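Local coordinates for Lactamase_B domain-containing protein (Bacillus lehensis G1, PDB 7EV5) that is a zinc-binding metallo-beta-lactamase-fold protein, probably a hydrolase with both B3 beta-lactamase and glyoxalase II activities, at residues 2-15 with 184-196. Numbering follows the deposited sequence.
Sequences FKQIPLGPIQTNAY and RTIVASGHGPLTT. With ZN (zinc ion), chain C.
Asn13 and Gly190 bring the two backbones to a CA-CA distance of 4.9 Å where strand 12-15 of one sheet crosses strand 186-189 of the other and the residues after it, the strand axes at 117°. A nearly straight bond joins Asn13 N to Gly190 O (2.8 Å). The Asn13 amide reaches in among residues 189-192: its ND2 donates to Gly192 O in the carbonyl plane, on a lone pair (2.9 Å), and to Ser189 O from above that carbonyl's plane (3.1 Å). Tyr15 OH donates to the same Ser189 O, in the carbonyl plane (2.6 Å), and accepts a hydrogen bond from Gln4 NE2. With CG anti to its carbonyl carbon (chi1 -67°), the Tyr15 ring reaches Ala188, whose CB lies over one face, a CH-pi contact 3.8 Å from the centroid. Leu194 CD1 and Ile186 CG2 approach the Phe2 ring obliquely, while a water bridges Gln4 OE1 and Leu194 N. His191 NE2 binds one of two zinc ions with Asp58, His59, a water and Asp150, which also binds the second. His191 ND1 donates to a water that donates to Ile10 O, and Thr12 OG1, hydrogen-bonded to Asp58, lies 3.2 Å from His191 CE1. The two sheets of the metallo-beta-lactamase sandwich are thus pinned beside the metal: Asn13 and Tyr15 fix the loop carrying His191, and the water on ND1 would probably strengthen NE2 as a ligand.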
loop_
_atom_site.group_PDB
_atom_site.type_symbol
_atom_site.label_atom_id
_atom_site.label_comp_id
_atom_site.label_asym_id
_atom_site.label_seq_id
_atom_site.Cartn_x
_atom_site.Cartn_y
_atom_site.Cartn_z
ATOM N N PHE A 2 2.238 14.216 3.427
ATOM C CA PHE A 2 1.964 12.866 3.891
ATOM C C PHE A 2 2.960 12.498 4.974
ATOM O O PHE A 2 4.034 13.100 5.095
ATOM C CB PHE A 2 1.983 11.818 2.756
ATOM C CG PHE A 2 3.360 11.484 2.252
ATOM C CD1 PHE A 2 4.064 10.407 2.772
ATOM C CD2 PHE A 2 3.938 12.230 1.237
ATOM C CE1 PHE A 2 5.336 10.096 2.308
ATOM C CE2 PHE A 2 5.208 11.922 0.767
ATOM C CZ PHE A 2 5.904 10.854 1.302
ATOM N N LYS A 3 2.587 11.494 5.762
ATOM C CA LYS A 3 3.469 10.920 6.766
ATOM C C LYS A 3 3.660 9.432 6.517
ATOM O O LYS A 3 2.691 8.706 6.266
ATOM C CB LYS A 3 2.953 11.148 8.186
ATOM C CG LYS A 3 4.022 10.826 9.222
ATOM C CD LYS A 3 3.648 11.234 10.630
ATOM C CE LYS A 3 4.907 11.339 11.492
ATOM N NZ LYS A 3 4.599 11.237 12.945
ATOM N N GLN A 4 4.911 8.998 6.597
ATOM C CA GLN A 4 5.279 7.591 6.632
ATOM C C GLN A 4 5.244 7.125 8.081
ATOM O O GLN A 4 5.912 7.714 8.944
ATOM C CB GLN A 4 6.688 7.437 6.072
ATOM C CG GLN A 4 7.224 6.013 6.042
ATOM C CD GLN A 4 8.633 5.974 5.508
ATOM O OE1 GLN A 4 9.502 6.690 5.990
ATOM N NE2 GLN A 4 8.859 5.171 4.482
ATOM N N ILE A 5 4.464 6.080 8.348
ATOM C CA ILE A 5 4.243 5.587 9.708
ATOM C C ILE A 5 4.518 4.089 9.751
ATOM O O ILE A 5 3.626 3.284 9.441
ATOM C CB ILE A 5 2.824 5.929 10.198
ATOM C CG1 ILE A 5 2.556 7.435 10.050
ATOM C CG2 ILE A 5 2.637 5.490 11.645
ATOM C CD1 ILE A 5 1.169 7.888 10.470
ATOM N N PRO A 6 5.725 3.662 10.126
ATOM C CA PRO A 6 5.975 2.225 10.274
ATOM C C PRO A 6 5.184 1.680 11.451
ATOM O O PRO A 6 5.109 2.312 12.507
ATOM C CB PRO A 6 7.484 2.150 10.547
ATOM C CG PRO A 6 8.032 3.458 10.102
ATOM C CD PRO A 6 6.947 4.466 10.286
ATOM N N LEU A 7 4.571 0.505 11.262
ATOM C CA LEU A 7 3.660 -0.050 12.255
ATOM C C LEU A 7 3.853 -1.550 12.408
ATOM O O LEU A 7 4.089 -2.261 11.430
ATOM C CB LEU A 7 2.199 0.185 11.859
ATOM C CG LEU A 7 1.697 1.629 11.834
ATOM C CD1 LEU A 7 0.363 1.695 11.110
ATOM C CD2 LEU A 7 1.564 2.194 13.242
ATOM N N GLY A 8 3.709 -2.029 13.643
ATOM C CA GLY A 8 3.739 -3.441 13.931
ATOM C C GLY A 8 5.146 -3.987 14.035
ATOM O O GLY A 8 6.128 -3.300 13.741
ATOM N N PRO A 9 5.273 -5.245 14.462
ATOM C CA PRO A 9 6.611 -5.848 14.531
ATOM C C PRO A 9 7.339 -5.861 13.198
ATOM O O PRO A 9 8.565 -5.707 13.175
ATOM C CB PRO A 9 6.340 -7.266 15.056
ATOM C CG PRO A 9 4.890 -7.511 14.777
ATOM C CD PRO A 9 4.226 -6.176 14.910
ATOM N N ILE A 10 6.621 -6.031 12.084
ATOM C CA ILE A 10 7.273 -6.008 10.777
ATOM C C ILE A 10 7.725 -4.602 10.397
ATOM O O ILE A 10 8.643 -4.442 9.579
ATOM C CB ILE A 10 6.337 -6.625 9.716
ATOM C CG1 ILE A 10 5.818 -7.988 10.183
ATOM C CG2 ILE A 10 7.031 -6.735 8.355
ATOM C CD1 ILE A 10 6.889 -9.049 10.273
ATOM N N GLN A 11 7.108 -3.576 10.987
ATOM C CA GLN A 11 7.413 -2.173 10.712
ATOM C C GLN A 11 7.038 -1.759 9.292
ATOM O O GLN A 11 7.639 -0.839 8.730
ATOM C CB GLN A 11 8.860 -1.800 11.054
ATOM C CG GLN A 11 9.141 -1.783 12.557
ATOM C CD GLN A 11 8.556 -0.556 13.238
ATOM O OE1 GLN A 11 9.118 0.534 13.157
ATOM N NE2 GLN A 11 7.423 -0.726 13.903
ATOM N N THR A 12 6.041 -2.436 8.723
ATOM C CA THR A 12 5.495 -2.044 7.433
ATOM C C THR A 12 5.035 -0.594 7.473
ATOM O O THR A 12 4.413 -0.146 8.445
ATOM C CB THR A 12 4.306 -2.944 7.124
ATOM O OG1 THR A 12 4.759 -4.304 7.113
ATOM C CG2 THR A 12 3.694 -2.622 5.753
ATOM N N ASN A 13 5.325 0.135 6.397
ATOM C CA ASN A 13 4.977 1.553 6.319
ATOM C C ASN A 13 3.503 1.705 5.966
ATOM O O ASN A 13 3.094 1.398 4.841
ATOM C CB ASN A 13 5.801 2.241 5.238
ATOM C CG ASN A 13 7.271 2.274 5.551
ATOM O OD1 ASN A 13 7.662 2.566 6.678
ATOM N ND2 ASN A 13 8.100 1.994 4.556
ATOM N N ALA A 14 2.706 2.187 6.911
ATOM C CA ALA A 14 1.463 2.833 6.528
ATOM C C ALA A 14 1.780 4.241 6.057
ATOM O O ALA A 14 2.855 4.782 6.321
ATOM C CB ALA A 14 0.515 2.924 7.727
ATOM N N TYR A 15 0.833 4.848 5.358
ATOM C CA TYR A 15 0.964 6.245 4.963
ATOM C C TYR A 15 -0.334 6.969 5.255
ATOM O O TYR A 15 -1.419 6.417 5.064
ATOM C CB TYR A 15 1.322 6.408 3.468
ATOM C CG TYR A 15 2.694 5.878 3.194
ATOM C CD1 TYR A 15 3.814 6.662 3.417
ATOM C CD2 TYR A 15 2.880 4.574 2.766
ATOM C CE1 TYR A 15 5.076 6.167 3.207
ATOM C CE2 TYR A 15 4.146 4.063 2.567
ATOM C CZ TYR A 15 5.246 4.869 2.777
ATOM O OH TYR A 15 6.528 4.383 2.582
ATOM N N ARG A 184 11.186 12.710 -10.294
ATOM C CA ARG A 184 11.102 13.306 -8.961
ATOM C C ARG A 184 10.041 12.661 -8.075
ATOM O O ARG A 184 9.960 13.003 -6.891
ATOM C CB ARG A 184 10.902 14.832 -9.020
ATOM C CG ARG A 184 9.449 15.300 -9.121
ATOM C CD ARG A 184 9.314 16.813 -8.865
ATOM N NE ARG A 184 7.913 17.230 -8.804
ATOM C CZ ARG A 184 7.366 17.880 -7.787
ATOM N NH1 ARG A 184 8.097 18.197 -6.728
ATOM N NH2 ARG A 184 6.082 18.216 -7.824
ATOM N N THR A 185 9.242 11.738 -8.614
ATOM C CA THR A 185 8.178 11.103 -7.842
ATOM C C THR A 185 8.751 10.331 -6.664
ATOM O O THR A 185 9.650 9.502 -6.824
ATOM C CB THR A 185 7.412 10.128 -8.734
ATOM O OG1 THR A 185 6.943 10.813 -9.898
ATOM C CG2 THR A 185 6.209 9.556 -7.979
ATOM N N ILE A 186 8.212 10.595 -5.473
ATOM C CA ILE A 186 8.614 9.827 -4.300
ATOM C C ILE A 186 8.003 8.436 -4.380
ATOM O O ILE A 186 6.807 8.280 -4.663
ATOM C CB ILE A 186 8.193 10.557 -3.018
ATOM C CG1 ILE A 186 9.074 11.797 -2.814
ATOM C CG2 ILE A 186 8.262 9.632 -1.814
ATOM C CD1 ILE A 186 8.571 12.727 -1.714
ATOM N N VAL A 187 8.835 7.417 -4.171
ATOM C CA VAL A 187 8.368 6.039 -4.059
ATOM C C VAL A 187 8.116 5.782 -2.578
ATOM O O VAL A 187 9.055 5.655 -1.781
ATOM C CB VAL A 187 9.363 5.048 -4.664
ATOM C CG1 VAL A 187 8.894 3.609 -4.448
ATOM C CG2 VAL A 187 9.526 5.325 -6.147
ATOM N N ALA A 188 6.838 5.764 -2.195
ATOM C CA ALA A 188 6.423 5.531 -0.811
ATOM C C ALA A 188 6.016 4.063 -0.748
ATOM O O ALA A 188 4.883 3.693 -1.062
ATOM C CB ALA A 188 5.289 6.477 -0.422
ATOM N N SER A 189 6.964 3.222 -0.356
ATOM C CA SER A 189 6.843 1.776 -0.429
ATOM C C SER A 189 6.511 1.177 0.930
ATOM O O SER A 189 6.469 1.856 1.958
ATOM C CB SER A 189 8.137 1.169 -0.973
ATOM O OG SER A 189 9.160 1.257 0.003
ATOM N N GLY A 190 6.240 -0.125 0.917
ATOM C CA GLY A 190 5.783 -0.793 2.117
ATOM C C GLY A 190 6.858 -1.053 3.149
ATOM O O GLY A 190 6.519 -1.336 4.296
ATOM N N HIS A 191 8.132 -1.000 2.772
ATOM C CA HIS A 191 9.187 -1.378 3.709
ATOM C C HIS A 191 10.409 -0.509 3.470
ATOM O O HIS A 191 10.844 -0.365 2.328
ATOM C CB HIS A 191 9.541 -2.866 3.531
ATOM C CG HIS A 191 8.373 -3.783 3.763
ATOM N ND1 HIS A 191 8.043 -4.266 5.009
ATOM C CD2 HIS A 191 7.433 -4.269 2.914
ATOM C CE1 HIS A 191 6.961 -5.016 4.923
ATOM N NE2 HIS A 191 6.564 -5.030 3.661
ATOM N N GLY A 192 10.965 0.062 4.541
ATOM C CA GLY A 192 12.196 0.815 4.435
ATOM C C GLY A 192 12.000 2.273 4.068
ATOM O O GLY A 192 10.875 2.787 4.026
ATOM N N PRO A 193 13.104 2.960 3.781
ATOM C CA PRO A 193 13.059 4.413 3.576
ATOM C C PRO A 193 12.369 4.825 2.284
ATOM O O PRO A 193 12.270 4.067 1.317
ATOM C CB PRO A 193 14.543 4.809 3.521
ATOM C CG PRO A 193 15.274 3.697 4.188
ATOM C CD PRO A 193 14.481 2.452 3.900
ATOM N N LEU A 194 11.918 6.079 2.273
ATOM C CA LEU A 194 11.447 6.694 1.042
ATOM C C LEU A 194 12.584 6.787 0.029
ATOM O O LEU A 194 13.765 6.833 0.380
ATOM C CB LEU A 194 10.929 8.100 1.333
ATOM C CG LEU A 194 9.692 8.232 2.213
ATOM C CD1 LEU A 194 9.457 9.695 2.527
ATOM C CD2 LEU A 194 8.473 7.624 1.520
ATOM N N THR A 195 12.214 6.813 -1.248
ATOM C CA THR A 195 13.158 7.035 -2.329
ATOM C C THR A 195 12.429 7.769 -3.448
ATOM O O THR A 195 11.300 8.229 -3.272
ATOM C CB THR A 195 13.831 5.719 -2.737
ATOM O OG1 THR A 195 14.924 6.009 -3.612
ATOM C CG2 THR A 195 12.846 4.786 -3.424
ATOM N N THR A 196 13.090 7.929 -4.591
ATOM C CA THR A 196 12.438 8.498 -5.759
ATOM C C THR A 196 12.663 7.580 -6.947
ATOM O O THR A 196 13.548 6.719 -6.936
ATOM C CB THR A 196 12.932 9.913 -6.112
ATOM O OG1 THR A 196 14.332 9.860 -6.421
ATOM C CG2 THR A 196 12.676 10.884 -4.964
HETATM ZN ZN ZN C . 4.844 -5.865 2.991
HETATM O O HOH W 1 11.986 7.405 4.836
HETATM O O HOH W 2 9.634 -3.314 7.197
HETATM O O HOH W 3 9.790 -0.323 7.169
HETATM O O HOH W 4 4.194 -7.693 2.502
#